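Local coordinates for protein sugar kinase MJ0406 (PDB 2C4E) that phosphorylates a broad range of nucleosides, inosine, guanosine and cytidine best, to nucleoside monophosphates, using ATP as its preferred phosphate donor, at residues A[6-11]-A[55-60]; A[48-53]-A[79-84]; A[59-64]-A[83-88]; A[132-137]-A[153-158]. One frame throughout, in Å; residues are numbered along the deposited sequence. Where two conformers were deposited one is given.

Three of the four contacts cluster at one end of the large sheet of this ribokinase-family fold, and the fourth lies further in. Contact 1 pairs strand 7-11 with the outermost strand 58-62; contact 3 adds a loop along that outermost strand, their centres about 10 Å apart. Contact 2, centred about 7 Å from contact 1, sets helix 44-54 against the turn leading into that loop and shares Ile-83 and Asn-84 with contact 3. Contact 4 joins strands 131-136 and 156-159, beginning only after the others have closed along the chain. Strand 7-11 hydrogen-bonds to both 58-62 and 131-136, and His-135 of contact 4 comes close to Arg-250, the probable transition-state stabiliser, on helix 245-258.

Contact 1 (A[6-11]-A[55-60]); sequences EKITCV and LGVNSE
Glu-60 reaches over to strand 7-11 and the hydroxyl of Thr-9, its neighbour in parallel register. Its CB leaves strand 58-60 on the face that also carries Lys-7 and Thr-9, and a chi1 of 64° swings CG in over the neighbouring strand, 3.3 Å from Thr-9 OG1. The chain then runs extended, so that CD comes to 3.2 Å from the same OG1. At the tip, Thr-9 OG1 donates a short hydrogen bond of 2.5 Å to Glu-60 OE2, met on its anti side and 23° out of the carboxylate plane, while the methyl CG2 of Thr-9 packs 3.6 Å from OE2. The other oxygen, OE1, faces towards the ammonium of Lys-7 without forming a salt bridge. Thr-9 OG1 is also hydrogen-bonded to Thr-131 on the next strand, which ties three strands together on this face.

Beneath the side chains the backbones form a parallel ladder: Ile-8 N bonds to Asn-58 O, Ile-8 O accepts from Glu-60 N, and Cys-10 N gives Glu-60 O a nearly straight bond of 2.9 Å. On the other face Ile-8 CD1 touches Val-57 CG1 at 4.1 Å, under helices 44-54 and 245-258. A Schellman motif at Gly-56 ends the first of these helices just before the strand. This is the edge of the central sheet in the three-layer alpha/beta fold of ribokinase-type kinases.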
loop_
_atom_site.group_PDB
_atom_site.type_symbol
_atom_site.label_atom_id
_atom_site.label_comp_id
_atom_site.label_asym_id
_atom_site.label_seq_id
_atom_site.Cartn_x
_atom_site.Cartn_y
_atom_site.Cartn_z
ATOM N N GLU A 6 -6.280 34.134 -18.681
ATOM C CA GLU A 6 -7.315 33.780 -17.654
ATOM C C GLU A 6 -7.408 32.310 -17.212
ATOM O O GLU A 6 -8.425 31.627 -17.368
ATOM C CB GLU A 6 -8.700 34.263 -18.113
ATOM C CG GLU A 6 -8.875 35.775 -18.029
ATOM C CD GLU A 6 -10.040 36.299 -18.857
ATOM O OE1 GLU A 6 -10.800 35.488 -19.429
ATOM O OE2 GLU A 6 -10.195 37.535 -18.937
ATOM N N LYS A 7 -6.331 31.886 -16.549
ATOM C CA LYS A 7 -6.115 30.477 -16.384
ATOM C C LYS A 7 -5.165 30.353 -15.193
ATOM O O LYS A 7 -4.526 31.308 -14.771
ATOM C CB LYS A 7 -5.535 29.914 -17.687
ATOM C CG LYS A 7 -5.419 28.380 -17.870
ATOM C CD LYS A 7 -5.124 28.020 -19.341
ATOM C CE LYS A 7 -5.390 26.543 -19.675
ATOM N NZ LYS A 7 -5.016 26.179 -21.088
ATOM N N ILE A 8 -5.126 29.167 -14.631
ATOM C CA ILE A 8 -4.265 28.880 -13.506
ATOM C C ILE A 8 -3.489 27.618 -13.814
ATOM O O ILE A 8 -4.068 26.636 -14.261
ATOM C CB ILE A 8 -5.101 28.666 -12.228
ATOM C CG1 ILE A 8 -5.913 29.931 -11.927
ATOM C CG2 ILE A 8 -4.185 28.304 -11.052
ATOM C CD1 ILE A 8 -6.864 29.801 -10.760
ATOM N N THR A 9 -2.183 27.666 -13.582
ATOM C CA THR A 9 -1.305 26.513 -13.653
ATOM C C THR A 9 -1.132 25.964 -12.248
ATOM O O THR A 9 -0.869 26.721 -11.325
ATOM C CB THR A 9 0.078 26.934 -14.168
ATOM O OG1 THR A 9 -0.029 27.528 -15.474
ATOM C CG2 THR A 9 0.968 25.707 -14.352
ATOM N N CYS A 10 -1.352 24.669 -12.068
ATOM C CA CYS A 10 -1.081 23.999 -10.807
ATOM C C CYS A 10 0.098 23.074 -10.975
ATOM O O CYS A 10 0.094 22.241 -11.870
ATOM C CB CYS A 10 -2.273 23.169 -10.372
ATOM S SG CYS A 10 -3.716 24.187 -10.011
ATOM N N VAL A 11 1.095 23.237 -10.112
ATOM C CA VAL A 11 2.341 22.509 -10.181
ATOM C C VAL A 11 2.434 21.642 -8.933
ATOM O O VAL A 11 2.192 22.091 -7.805
ATOM C CB VAL A 11 3.557 23.474 -10.206
ATOM C CG1 VAL A 11 4.860 22.706 -10.171
ATOM C CG2 VAL A 11 3.497 24.396 -11.420
ATOM N N LEU A 55 -15.090 24.934 -10.838
ATOM C CA LEU A 55 -15.582 26.301 -10.597
ATOM C C LEU A 55 -15.629 27.186 -11.853
ATOM O O LEU A 55 -15.931 28.371 -11.765
ATOM C CB LEU A 55 -14.748 26.985 -9.512
ATOM C CG LEU A 55 -14.876 26.332 -8.135
ATOM C CD1 LEU A 55 -13.820 26.864 -7.191
ATOM C CD2 LEU A 55 -16.272 26.507 -7.576
ATOM N N GLY A 56 -15.317 26.621 -13.011
ATOM C CA GLY A 56 -15.451 27.325 -14.274
ATOM C C GLY A 56 -14.247 28.145 -14.677
ATOM O O GLY A 56 -14.376 29.089 -15.453
ATOM N N VAL A 57 -13.076 27.795 -14.154
ATOM C CA VAL A 57 -11.836 28.486 -14.490
ATOM C C VAL A 57 -10.925 27.471 -15.137
ATOM O O VAL A 57 -10.823 26.338 -14.673
ATOM C CB VAL A 57 -11.184 29.131 -13.254
ATOM C CG1 VAL A 57 -9.783 29.671 -13.595
ATOM C CG2 VAL A 57 -12.096 30.219 -12.708
ATOM N N ASN A 58 -10.301 27.857 -16.241
ATOM C CA ASN A 58 -9.491 26.921 -16.995
ATOM C C ASN A 58 -8.223 26.673 -16.225
ATOM O O ASN A 58 -7.612 27.609 -15.744
ATOM C CB ASN A 58 -9.189 27.466 -18.390
ATOM C CG ASN A 58 -10.423 27.521 -19.265
ATOM O OD1 ASN A 58 -11.209 26.577 -19.304
ATOM N ND2 ASN A 58 -10.612 28.634 -19.953
ATOM N N SER A 59 -7.873 25.412 -16.024
ATOM C CA SER A 59 -6.646 25.081 -15.331
ATOM C C SER A 59 -5.774 24.198 -16.196
ATOM O O SER A 59 -6.226 23.553 -17.142
ATOM C CB SER A 59 -6.924 24.407 -13.983
ATOM O OG SER A 59 -7.627 23.193 -14.137
ATOM N N GLU A 60 -4.498 24.207 -15.870
ATOM C CA GLU A 60 -3.538 23.331 -16.499
ATOM C C GLU A 60 -2.703 22.724 -15.392
ATOM O O GLU A 60 -2.530 23.321 -14.341
ATOM C CB GLU A 60 -2.671 24.083 -17.518
ATOM C CG GLU A 60 -1.770 25.188 -16.985
ATOM C CD GLU A 60 -0.895 25.809 -18.080
ATOM O OE1 GLU A 60 -1.209 25.632 -19.271
ATOM O OE2 GLU A 60 0.114 26.483 -17.754
HETATM O O HOH W 1 -11.168 30.542 -17.320
#

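Contact 2 (A[48-53]-A[79-84]); sequences TAVGIK and KNLDIN
With CG anti to the backbone N (chi1 -173°) and a bend at chi2 (67°), Lys-53 leans its carbon chain past Ile-83 and lifts its ammonium to the turn at Asp-82. The two side chains slide by each other in opposite directions, Lys-53 CG lying 3.8 Å from Ile-83 CG1. Further out, Lys-53 CE rests 3.2 Å from the carbonyl oxygen Leu-81 O. At the tip Lys-53 NZ bonds to Asp-82 O at 3.0 Å, approaching from above the carbonyl plane, and its salt bridge to Asp-82 OD1 is long; the ammonium also holds Asn-58 OD1. A methionine in its place would probably leave Asp-82 O and Asn-58 OD1 without the donor they share. The turn is a Schellman motif closing helix 73-80, in which Asp-82 takes positive phi, and it packs against helix 44-54, one of the helices beside the central sheet and the carrier of the substrate-binding Asn-47. Towards the middle of that helix, Ile-83 CD1 presses on Val-50 CG2 at 3.6 Å, the two side chains crossing at about a right angle. The second methyl, Val-50 CG1, meets Leu-81 CD1 at 4.1 Å.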
loop_
_atom_site.group_PDB
_atom_site.type_symbol
_atom_site.label_atom_id
_atom_site.label_comp_id
_atom_site.label_asym_id
_atom_site.label_seq_id
_atom_site.Cartn_x
_atom_site.Cartn_y
_atom_site.Cartn_z
ATOM N N THR A 48 -6.347 20.640 -6.704
ATOM C CA THR A 48 -6.560 22.066 -6.896
ATOM C C THR A 48 -6.992 22.346 -8.346
ATOM O O THR A 48 -7.942 23.075 -8.568
ATOM C CB THR A 48 -5.299 22.856 -6.505
ATOM O OG1 THR A 48 -4.904 22.559 -5.152
ATOM C CG2 THR A 48 -5.587 24.340 -6.464
ATOM N N ALA A 49 -6.310 21.752 -9.328
ATOM C CA ALA A 49 -6.623 21.963 -10.742
ATOM C C ALA A 49 -8.023 21.531 -11.081
ATOM O O ALA A 49 -8.715 22.211 -11.831
ATOM C CB ALA A 49 -5.628 21.235 -11.645
ATOM N N VAL A 50 -8.433 20.386 -10.546
ATOM C CA VAL A 50 -9.779 19.877 -10.781
ATOM C C VAL A 50 -10.823 20.762 -10.106
ATOM O O VAL A 50 -11.844 21.060 -10.708
ATOM C CB VAL A 50 -9.909 18.392 -10.353
ATOM C CG1 VAL A 50 -11.366 17.907 -10.457
ATOM C CG2 VAL A 50 -9.033 17.523 -11.213
ATOM N N GLY A 51 -10.568 21.197 -8.872
ATOM C CA GLY A 51 -11.468 22.122 -8.187
ATOM C C GLY A 51 -11.629 23.440 -8.924
ATOM O O GLY A 51 -12.729 23.994 -9.012
ATOM N N ILE A 52 -10.527 23.948 -9.459
ATOM C CA ILE A 52 -10.538 25.200 -10.221
ATOM C C ILE A 52 -11.411 25.028 -11.453
ATOM O O ILE A 52 -12.272 25.860 -11.741
ATOM C CB ILE A 52 -9.104 25.616 -10.597
ATOM C CG1 ILE A 52 -8.370 26.120 -9.344
ATOM C CG2 ILE A 52 -9.122 26.679 -11.682
ATOM C CD1 ILE A 52 -6.864 26.139 -9.499
ATOM N N LYS A 53 -11.221 23.916 -12.155
ATOM C CA LYS A 53 -11.955 23.659 -13.394
ATOM C C LYS A 53 -13.441 23.504 -13.121
ATOM O O LYS A 53 -14.256 23.993 -13.881
ATOM C CB LYS A 53 -11.411 22.428 -14.109
ATOM C CG LYS A 53 -12.009 22.202 -15.499
ATOM C CD LYS A 53 -11.602 23.306 -16.500
ATOM C CE LYS A 53 -12.136 23.016 -17.883
ATOM N NZ LYS A 53 -11.507 23.855 -18.951
ATOM N N LYS A 79 -8.860 14.372 -19.032
ATOM C CA LYS A 79 -9.158 14.781 -20.398
ATOM C C LYS A 79 -10.644 15.115 -20.519
ATOM O O LYS A 79 -11.013 16.092 -21.165
ATOM C CB LYS A 79 -8.759 13.693 -21.404
ATOM C CG LYS A 79 -7.267 13.662 -21.726
ATOM C CD LYS A 79 -6.937 12.531 -22.707
ATOM C CE LYS A 79 -5.437 12.372 -22.899
ATOM N NZ LYS A 79 -5.108 11.153 -23.691
ATOM N N ASN A 80 -11.484 14.326 -19.852
ATOM C CA ASN A 80 -12.936 14.501 -19.919
ATOM C C ASN A 80 -13.397 15.768 -19.210
ATOM O O ASN A 80 -14.425 16.350 -19.570
ATOM C CB ASN A 80 -13.668 13.268 -19.358
ATOM C CG ASN A 80 -13.792 12.146 -20.373
ATOM O OD1 ASN A 80 -13.353 12.267 -21.520
ATOM N ND2 ASN A 80 -14.401 11.037 -19.955
ATOM N N LEU A 81 -12.625 16.204 -18.216
ATOM C CA LEU A 81 -12.881 17.460 -17.526
ATOM C C LEU A 81 -12.278 18.667 -18.251
ATOM O O LEU A 81 -12.432 19.790 -17.784
ATOM C CB LEU A 81 -12.352 17.389 -16.089
ATOM C CG LEU A 81 -13.123 16.423 -15.184
ATOM C CD1 LEU A 81 -12.295 16.039 -13.966
ATOM C CD2 LEU A 81 -14.459 17.032 -14.755
ATOM N N ASP A 82 -11.601 18.437 -19.380
ATOM C CA ASP A 82 -10.992 19.513 -20.182
ATOM C C ASP A 82 -9.890 20.236 -19.407
ATOM O O ASP A 82 -9.730 21.447 -19.507
ATOM C CB ASP A 82 -12.064 20.506 -20.658
ATOM C CG ASP A 82 -11.739 21.127 -22.006
ATOM O OD1 ASP A 82 -10.637 21.690 -22.173
ATOM O OD2 ASP A 82 -12.537 21.095 -22.967
ATOM N N ILE A 83 -9.132 19.486 -18.618
ATOM C CA ILE A 83 -8.001 20.054 -17.910
ATOM C C ILE A 83 -6.782 19.850 -18.810
ATOM O O ILE A 83 -6.518 18.742 -19.247
ATOM C CB ILE A 83 -7.856 19.430 -16.508
ATOM C CG1 ILE A 83 -9.027 19.922 -15.635
ATOM C CG2 ILE A 83 -6.534 19.847 -15.873
ATOM C CD1 ILE A 83 -9.128 19.289 -14.295
ATOM N N ASN A 84 -6.080 20.942 -19.104
ATOM C CA ASN A 84 -4.917 20.930 -19.989
ATOM C C ASN A 84 -3.807 20.155 -19.286
ATOM O O ASN A 84 -3.293 20.593 -18.257
ATOM C CB ASN A 84 -4.499 22.380 -20.287
ATOM C CG ASN A 84 -3.353 22.508 -21.297
ATOM O OD1 ASN A 84 -3.295 23.491 -22.054
ATOM N ND2 ASN A 84 -2.448 21.561 -21.307
#

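Contact 3 (A[59-64]-A[83-88]); sequences SELLSC and INISKL
The loop 83-88 makes a single backbone bridge to strand 59-62, Asn-84 N reaching Ser-59 O and Asn-84 O taking the N-H of Leu-61 (3.0 Å), before a type I turn from Ile-85 carries Leu-88 back beside Ser-63. Water 2 bridges the two segments, donating to Leu-61 O and Asn-84 O and accepting from Lys-87 N.

Beside the bridge, Glu-60 and Asn-84 run in the same direction, CB to CB at 3.7 Å, with carboxylate and amide planes 83° apart. The amide is fixed by its own loop: Asn-84 ND2 donates to Ser-86 OG at 2.7 Å, close to the amide plane, while Asn-84 OD1 has a weak bond from Lys-7. The Lys-87 side chain runs at a slant to that of Glu-60, its CE 3.6 Å from Glu-60 OE2 and its NZ in a long salt bridge of 3.7 Å to Glu-60 OE1. If alanine stood at Glu-60, Lys-87 would probably lose its nearby counter-charge and Thr-9 OG1 the carboxylate it donates to.

At the far end Leu-88 CD2 fits between Leu-61 CG (4.1 Å) and Ser-63 CB (3.7 Å). That methyl also lies against Ser-63 N, which is buried without a polar partner. Glu-60 is itself buried, and with Lys-7 and Lys-87 both near its carboxylate, its charged form is likely to be favoured.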
loop_
_atom_site.group_PDB
_atom_site.type_symbol
_atom_site.label_atom_id
_atom_site.label_comp_id
_atom_site.label_asym_id
_atom_site.label_seq_id
_atom_site.Cartn_x
_atom_site.Cartn_y
_atom_site.Cartn_z
ATOM N N SER A 59 -7.873 25.412 -16.024
ATOM C CA SER A 59 -6.646 25.081 -15.331
ATOM C C SER A 59 -5.774 24.198 -16.196
ATOM O O SER A 59 -6.226 23.553 -17.142
ATOM C CB SER A 59 -6.924 24.407 -13.983
ATOM O OG SER A 59 -7.627 23.193 -14.137
ATOM N N GLU A 60 -4.498 24.207 -15.870
ATOM C CA GLU A 60 -3.538 23.331 -16.499
ATOM C C GLU A 60 -2.703 22.724 -15.392
ATOM O O GLU A 60 -2.530 23.321 -14.341
ATOM C CB GLU A 60 -2.671 24.083 -17.518
ATOM C CG GLU A 60 -1.770 25.188 -16.985
ATOM C CD GLU A 60 -0.895 25.809 -18.080
ATOM O OE1 GLU A 60 -1.209 25.632 -19.271
ATOM O OE2 GLU A 60 0.114 26.483 -17.754
ATOM N N LEU A 61 -2.184 21.538 -15.639
ATOM C CA LEU A 61 -1.484 20.770 -14.636
ATOM C C LEU A 61 -0.071 20.452 -15.078
ATOM O O LEU A 61 0.154 20.063 -16.241
ATOM C CB LEU A 61 -2.283 19.493 -14.394
ATOM C CG LEU A 61 -2.009 18.571 -13.205
ATOM C CD1 LEU A 61 -2.188 19.257 -11.882
ATOM C CD2 LEU A 61 -2.965 17.393 -13.315
ATOM N N LEU A 62 0.887 20.635 -14.174
ATOM C CA LEU A 62 2.271 20.241 -14.402
ATOM C C LEU A 62 2.646 19.282 -13.275
ATOM O O LEU A 62 2.783 19.699 -12.127
ATOM C CB LEU A 62 3.212 21.451 -14.412
ATOM C CG LEU A 62 4.603 21.183 -15.003
ATOM C CD1 LEU A 62 5.306 22.506 -15.230
ATOM C CD2 LEU A 62 5.448 20.276 -14.110
ATOM N N SER A 63 2.777 18.001 -13.624
ATOM C CA SER A 63 3.143 16.942 -12.694
ATOM C C SER A 63 3.983 15.894 -13.407
ATOM O O SER A 63 3.944 15.794 -14.631
ATOM C CB SER A 63 1.900 16.221 -12.151
ATOM O OG SER A 63 0.937 17.117 -11.639
ATOM N N CYS A 64 4.728 15.116 -12.630
ATOM C CA CYS A 64 5.350 13.888 -13.119
ATOM C C CYS A 64 4.465 12.677 -12.799
ATOM O O CYS A 64 4.183 12.387 -11.632
ATOM C CB CYS A 64 6.722 13.684 -12.475
ATOM S SG CYS A 64 7.967 14.895 -12.961
ATOM N N ILE A 83 -9.132 19.486 -18.618
ATOM C CA ILE A 83 -8.001 20.054 -17.910
ATOM C C ILE A 83 -6.782 19.850 -18.810
ATOM O O ILE A 83 -6.518 18.742 -19.247
ATOM C CB ILE A 83 -7.856 19.430 -16.508
ATOM C CG1 ILE A 83 -9.027 19.922 -15.635
ATOM C CG2 ILE A 83 -6.534 19.847 -15.873
ATOM C CD1 ILE A 83 -9.128 19.289 -14.295
ATOM N N ASN A 84 -6.080 20.942 -19.104
ATOM C CA ASN A 84 -4.917 20.930 -19.989
ATOM C C ASN A 84 -3.807 20.155 -19.286
ATOM O O ASN A 84 -3.293 20.593 -18.257
ATOM C CB ASN A 84 -4.499 22.380 -20.287
ATOM C CG ASN A 84 -3.353 22.508 -21.297
ATOM O OD1 ASN A 84 -3.295 23.491 -22.054
ATOM N ND2 ASN A 84 -2.448 21.561 -21.307
ATOM N N ILE A 85 -3.465 18.987 -19.825
ATOM C CA ILE A 85 -2.415 18.157 -19.248
ATOM C C ILE A 85 -1.264 18.011 -20.232
ATOM O O ILE A 85 -0.502 17.054 -20.160
ATOM C CB ILE A 85 -2.975 16.788 -18.830
ATOM C CG1 ILE A 85 -3.683 16.099 -20.018
ATOM C CG2 ILE A 85 -3.912 16.965 -17.674
ATOM C CD1 ILE A 85 -3.940 14.640 -19.824
ATOM N N SER A 86 -1.152 18.992 -21.131
ATOM C CA SER A 86 -0.067 19.076 -22.109
ATOM C C SER A 86 1.328 19.150 -21.480
ATOM O O SER A 86 2.299 18.730 -22.105
ATOM C CB SER A 86 -0.289 20.271 -23.062
ATOM O OG SER A 86 0.034 21.521 -22.479
ATOM N N LYS A 87 1.424 19.657 -20.250
ATOM C CA LYS A 87 2.718 19.809 -19.574
ATOM C C LYS A 87 3.089 18.601 -18.679
ATOM O O LYS A 87 4.140 18.621 -18.046
ATOM C CB LYS A 87 2.778 21.111 -18.769
ATOM C CG LYS A 87 2.812 22.401 -19.615
ATOM C CD LYS A 87 2.510 23.631 -18.773
ATOM C CE LYS A 87 2.845 24.921 -19.503
ATOM N NZ LYS A 87 2.074 25.010 -20.773
ATOM N N LEU A 88 2.267 17.549 -18.629
ATOM C CA LEU A 88 2.616 16.381 -17.808
ATOM C C LEU A 88 3.859 15.687 -18.370
ATOM O O LEU A 88 4.007 15.551 -19.585
ATOM C CB LEU A 88 1.480 15.359 -17.739
ATOM C CG LEU A 88 0.194 15.681 -16.983
ATOM C CD1 LEU A 88 -0.681 14.434 -16.873
ATOM C CD2 LEU A 88 0.458 16.280 -15.609
HETATM O O HOH W 2 -0.529 21.167 -18.836
#

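Contact 4 (A[132-137]-A[153-158])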
loop_
_atom_site.group_PDB
_atom_site.type_symbol
_atom_site.label_atom_id
_atom_site.label_comp_id
_atom_site.label_asym_id
_atom_site.label_seq_id
_atom_site.Cartn_x
_atom_site.Cartn_y
_atom_site.Cartn_z
ATOM N N GLU A 132 -2.430 33.442 -15.577
ATOM C CA GLU A 132 -2.515 34.538 -14.615
ATOM C C GLU A 132 -1.897 34.174 -13.275
ATOM O O GLU A 132 -1.311 35.027 -12.637
ATOM C CB GLU A 132 -3.957 34.972 -14.408
ATOM C CG GLU A 132 -4.406 35.900 -15.524
ATOM C CD GLU A 132 -5.868 36.246 -15.504
ATOM O OE1 GLU A 132 -6.505 36.150 -14.434
ATOM O OE2 GLU A 132 -6.356 36.653 -16.584
ATOM N N ILE A 133 -2.097 32.931 -12.853
ATOM C CA ILE A 133 -1.570 32.427 -11.575
ATOM C C ILE A 133 -0.880 31.102 -11.781
ATOM O O ILE A 133 -1.378 30.245 -12.503
ATOM C CB ILE A 133 -2.683 32.243 -10.520
ATOM C CG1 ILE A 133 -3.445 33.548 -10.326
ATOM C CG2 ILE A 133 -2.065 31.735 -9.215
ATOM C CD1 ILE A 133 -4.528 33.472 -9.269
ATOM N N VAL A 134 0.290 30.957 -11.180
ATOM C CA VAL A 134 0.967 29.684 -11.073
ATOM C C VAL A 134 0.874 29.291 -9.602
ATOM O O VAL A 134 1.455 29.956 -8.730
ATOM C CB VAL A 134 2.437 29.807 -11.527
ATOM C CG1 VAL A 134 3.197 28.553 -11.227
ATOM C CG2 VAL A 134 2.486 30.149 -13.019
ATOM N N HIS A 135 0.140 28.217 -9.322
ATOM C CA HIS A 135 -0.027 27.731 -7.967
ATOM C C HIS A 135 0.858 26.516 -7.756
ATOM O O HIS A 135 0.770 25.544 -8.511
ATOM C CB HIS A 135 -1.477 27.363 -7.684
ATOM C CG HIS A 135 -1.669 26.765 -6.334
ATOM N ND1 HIS A 135 -1.530 27.493 -5.175
ATOM C CD2 HIS A 135 -1.945 25.495 -5.956
ATOM C CE1 HIS A 135 -1.698 26.691 -4.139
ATOM N NE2 HIS A 135 -1.977 25.479 -4.584
ATOM N N ILE A 136 1.690 26.604 -6.723
ATOM C CA ILE A 136 2.743 25.657 -6.421
ATOM C C ILE A 136 2.355 24.933 -5.149
ATOM O O ILE A 136 2.389 25.491 -4.061
ATOM C CB ILE A 136 4.070 26.375 -6.242
ATOM C CG1 ILE A 136 4.432 27.056 -7.557
ATOM C CG2 ILE A 136 5.153 25.356 -5.826
ATOM C CD1 ILE A 136 5.623 28.004 -7.485
ATOM N N ALA A 137 1.970 23.682 -5.324
ATOM C CA ALA A 137 1.552 22.838 -4.238
ATOM C C ALA A 137 2.673 21.886 -3.872
ATOM O O ALA A 137 3.813 22.051 -4.310
ATOM C CB ALA A 137 0.290 22.090 -4.642
ATOM N N GLY A 153 6.973 37.909 -10.996
ATOM C CA GLY A 153 7.161 39.119 -11.761
ATOM C C GLY A 153 6.594 39.008 -13.152
ATOM O O GLY A 153 6.673 39.961 -13.911
ATOM N N ASN A 154 6.004 37.856 -13.472
ATOM C CA ASN A 154 5.361 37.620 -14.755
ATOM C C ASN A 154 3.954 37.121 -14.415
ATOM O O ASN A 154 2.980 37.849 -14.590
ATOM C CB ASN A 154 6.163 36.607 -15.577
ATOM C CG ASN A 154 5.517 36.273 -16.923
ATOM O OD1 ASN A 154 5.946 35.341 -17.617
ATOM N ND2 ASN A 154 4.511 37.033 -17.299
ATOM N N ASN A 155 3.860 35.907 -13.902
ATOM C CA ASN A 155 2.610 35.350 -13.389
ATOM C C ASN A 155 2.514 35.615 -11.903
ATOM O O ASN A 155 3.533 35.703 -11.217
ATOM C CB ASN A 155 2.575 33.832 -13.593
ATOM C CG ASN A 155 3.287 33.418 -14.832
ATOM O OD1 ASN A 155 4.506 33.195 -14.825
ATOM N ND2 ASN A 155 2.549 33.370 -15.940
ATOM N N LEU A 156 1.302 35.692 -11.372
ATOM C CA LEU A 156 1.162 35.714 -9.923
ATOM C C LEU A 156 1.523 34.331 -9.405
ATOM O O LEU A 156 1.121 33.338 -9.994
ATOM C CB LEU A 156 -0.257 36.057 -9.528
ATOM C CG LEU A 156 -0.585 37.526 -9.808
ATOM C CD1 LEU A 156 -2.069 37.748 -9.595
ATOM C CD2 LEU A 156 0.233 38.472 -8.908
ATOM N N VAL A 157 2.308 34.278 -8.341
ATOM C CA VAL A 157 2.696 33.025 -7.742
ATOM C C VAL A 157 1.904 32.789 -6.475
ATOM O O VAL A 157 1.864 33.639 -5.598
ATOM C CB VAL A 157 4.193 33.018 -7.426
ATOM C CG1 VAL A 157 4.564 31.791 -6.631
ATOM C CG2 VAL A 157 4.995 33.133 -8.744
ATOM N N SER A 158 1.289 31.616 -6.398
ATOM C CA SER A 158 0.612 31.139 -5.200
ATOM C C SER A 158 1.390 29.920 -4.704
ATOM O O SER A 158 1.825 29.096 -5.499
ATOM C CB SER A 158 -0.845 30.788 -5.525
ATOM O OG SER A 158 -1.480 30.114 -4.444
#
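Asn-155 opens the contact by laying its CB 3.7 Å from Val-134 CG2, while its amide nitrogen bonds to the backbone oxygens of Thr-131 and Phe-129. At Leu-156 the parallel ladder begins: its N-H goes to Glu-132 O, and Leu-156 O receives Val-134 N at 2.8 Å. On the face shared with Ile-133, Leu-156 CB sits 4.1 Å from Ile-133 CG1. Val-157 points to the other face, where its CG1 touches Ile-136 CD1 at 4.0 Å, both side chains lying under helix 141-151. Ser-158 bonds through its N, its O and its hydroxyl. The N donates to Val-134 O at 2.9 Å, the O accepts from Ile-136 N, and the hydroxyl OG meets His-135 ND1 at 2.7 Å at the ring edge. Ser-158 OG (chi1 170°) and His-135 CG (chi1 176°) both lie anti to their backbone N, which brings hydroxyl and imidazole together, and the bond restrains the ring from turning. The His-135 side chain comes within about 4 Å of that of Arg-250, the probable transition-state stabiliser, so Ser-158 fixes a residue that itself lies beside the site. Strand 131-136, helix 141-151 and strand 156-159 together make a beta-alpha-beta unit in the parallel part of the ribokinase-fold sheet.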